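Local structure of agglutinin alpha chain (Maclura pomifera, 3LLZ) at residues 62-67 with 87-92. The protein binds D-galactose-containing glycans as a lectin of the jacalin family, recognising the T-antigen disaccharide Gal-beta-1,3-GalNAc. Sequence-based numbering, arbitrary orientation.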
# COMPACT_ATOMS: atom_id res chain seq x y z
N SER A 62 2.16 -20.98 -1.99
CA SER A 62 0.80 -21.48 -1.79
C SER A 62 0.38 -21.42 -0.32
O SER A 62 -0.80 -21.23 -0.01
CB SER A 62 0.66 -22.91 -2.31
OG SER A 62 1.49 -23.81 -1.59
N GLU A 63 1.35 -21.58 0.57
CA GLU A 63 1.07 -21.54 2.01
C GLU A 63 1.59 -20.24 2.62
O GLU A 63 2.71 -19.82 2.36
CB GLU A 63 1.73 -22.72 2.72
CG GLU A 63 1.43 -22.76 4.22
CD GLU A 63 2.09 -23.93 4.93
OE1 GLU A 63 1.66 -24.22 6.07
OE2 GLU A 63 3.03 -24.54 4.38
N TYR A 64 0.75 -19.60 3.43
CA TYR A 64 1.13 -18.37 4.10
C TYR A 64 0.41 -18.26 5.43
O TYR A 64 -0.64 -18.86 5.64
CB TYR A 64 0.78 -17.15 3.23
CG TYR A 64 -0.63 -17.19 2.70
CD1 TYR A 64 -0.95 -17.93 1.56
CD2 TYR A 64 -1.66 -16.54 3.37
CE1 TYR A 64 -2.25 -18.02 1.10
CE2 TYR A 64 -2.98 -16.63 2.93
CZ TYR A 64 -3.26 -17.37 1.79
OH TYR A 64 -4.57 -17.48 1.36
N ILE A 65 1.00 -17.50 6.34
CA ILE A 65 0.45 -17.31 7.67
C ILE A 65 -0.83 -16.47 7.66
O ILE A 65 -0.88 -15.42 7.04
CB ILE A 65 1.51 -16.62 8.56
CG1 ILE A 65 2.73 -17.54 8.70
CG2 ILE A 65 0.91 -16.27 9.91
CD1 ILE A 65 3.94 -16.87 9.32
N VAL A 66 -1.86 -16.95 8.35
CA VAL A 66 -3.12 -16.22 8.43
C VAL A 66 -3.41 -15.75 9.85
O VAL A 66 -4.35 -15.00 10.09
CB VAL A 66 -4.31 -17.06 7.91
CG1 VAL A 66 -4.08 -17.42 6.45
CG2 VAL A 66 -4.51 -18.30 8.76
N GLU A 67 -2.59 -16.20 10.81
CA GLU A 67 -2.74 -15.77 12.19
C GLU A 67 -1.54 -16.11 13.05
O GLU A 67 -0.98 -17.19 12.96
CB GLU A 67 -3.99 -16.37 12.85
CG GLU A 67 -4.23 -15.80 14.25
CD GLU A 67 -5.48 -16.34 14.93
OE1 GLU A 67 -6.43 -16.74 14.24
OE2 GLU A 67 -5.51 -16.34 16.18
N LYS A 87 -0.66 -20.03 12.52
CA LYS A 87 -1.67 -20.70 11.73
C LYS A 87 -1.54 -20.26 10.28
O LYS A 87 -1.47 -19.06 10.00
CB LYS A 87 -3.07 -20.35 12.25
CG LYS A 87 -4.21 -20.98 11.47
CD LYS A 87 -5.55 -20.53 12.01
CE LYS A 87 -6.70 -21.03 11.14
NZ LYS A 87 -8.01 -20.52 11.63
N THR A 88 -1.49 -21.22 9.36
CA THR A 88 -1.41 -20.87 7.94
C THR A 88 -2.71 -21.31 7.30
O THR A 88 -3.60 -21.83 7.98
CB THR A 88 -0.24 -21.58 7.23
OG1 THR A 88 -0.52 -22.98 7.09
CG2 THR A 88 1.05 -21.40 8.01
N ASN A 89 -2.84 -21.10 6.00
CA ASN A 89 -4.04 -21.49 5.29
C ASN A 89 -4.07 -23.00 5.10
O ASN A 89 -5.07 -23.57 4.67
CB ASN A 89 -4.11 -20.77 3.94
CG ASN A 89 -2.88 -21.02 3.08
OD1 ASN A 89 -1.75 -20.95 3.56
ND2 ASN A 89 -3.10 -21.30 1.80
N LYS A 90 -2.97 -23.66 5.45
CA LYS A 90 -2.87 -25.11 5.30
C LYS A 90 -2.89 -25.88 6.62
O LYS A 90 -3.45 -26.98 6.69
CB LYS A 90 -1.59 -25.47 4.54
CG LYS A 90 -1.51 -24.90 3.13
CD LYS A 90 -2.60 -25.46 2.23
CE LYS A 90 -2.42 -24.98 0.80
NZ LYS A 90 -1.10 -25.39 0.24
N GLN A 91 -2.29 -25.32 7.66
CA GLN A 91 -2.25 -26.01 8.95
C GLN A 91 -1.85 -25.08 10.09
O GLN A 91 -1.63 -23.88 9.89
CB GLN A 91 -1.27 -27.18 8.88
CG GLN A 91 0.19 -26.76 8.77
CD GLN A 91 1.09 -27.90 8.33
OE1 GLN A 91 1.13 -28.25 7.16
NE2 GLN A 91 1.81 -28.48 9.28
N THR A 92 -1.74 -25.64 11.29
CA THR A 92 -1.36 -24.86 12.46
C THR A 92 -0.08 -25.41 13.07
O THR A 92 0.05 -26.62 13.27
CB THR A 92 -2.47 -24.89 13.54
OG1 THR A 92 -3.65 -24.27 13.02
CG2 THR A 92 -2.02 -24.14 14.79
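Val66 and Glu67 both turn their backbone N-H to Lys87 O, at 2.7 Å from Val66 N and 3.2 Å from Glu67 N, a classic beta bulge between antiparallel strands; Lys87 N returns a bond to Glu67 O. Ile65 and Thr88 form the next, non-hydrogen-bonded pair, and beyond them Asn89 N reaches Tyr64 O. From there the amide of Asn89 takes over the pairing: its OD1 accepts from Tyr64 N (2.8 Å, 166° at the hydrogen), while ND2 gives a nearly straight bond to Ser62 O at 2.9 Å, lying in the carbonyl plane. The two bonds hold the amide over one face of the Tyr64 ring, stacked with the planes 23° apart and OD1 offset toward the rim, with Asn89 ND2 3.5 Å from Tyr64 CE1. CG of Asn89 sits between its own N and carbonyl carbon (chi1 56°), which swings the amide across to the 62-64 backbone. The contact lies at the open end of a beta hairpin, where strand 65-75 begins and strand 78-88 ends, in one of the three sheets of the jacalin fold, and the chain turns toward strand 92-97. Thr88 starts that turn as an ST motif, its OG1 accepting from Lys90 N and Gln91 N. The same hydroxyl donates to Glu63 OE1 at 2.7 Å, which accepts through its anti lone pair. Glu63 reaches it with an extended chain; OE1 also bonds Tyr93 OH, and OE2 is held by Glu59 N. The Lys90 chain lies against Glu63, CG to CG 3.8 Å. At the bulge, Val66 CG2 packs on Lys87 CG at 3.8 Å, whereas Ile65 points into the core onto Ile12, Ile15 and Phe86.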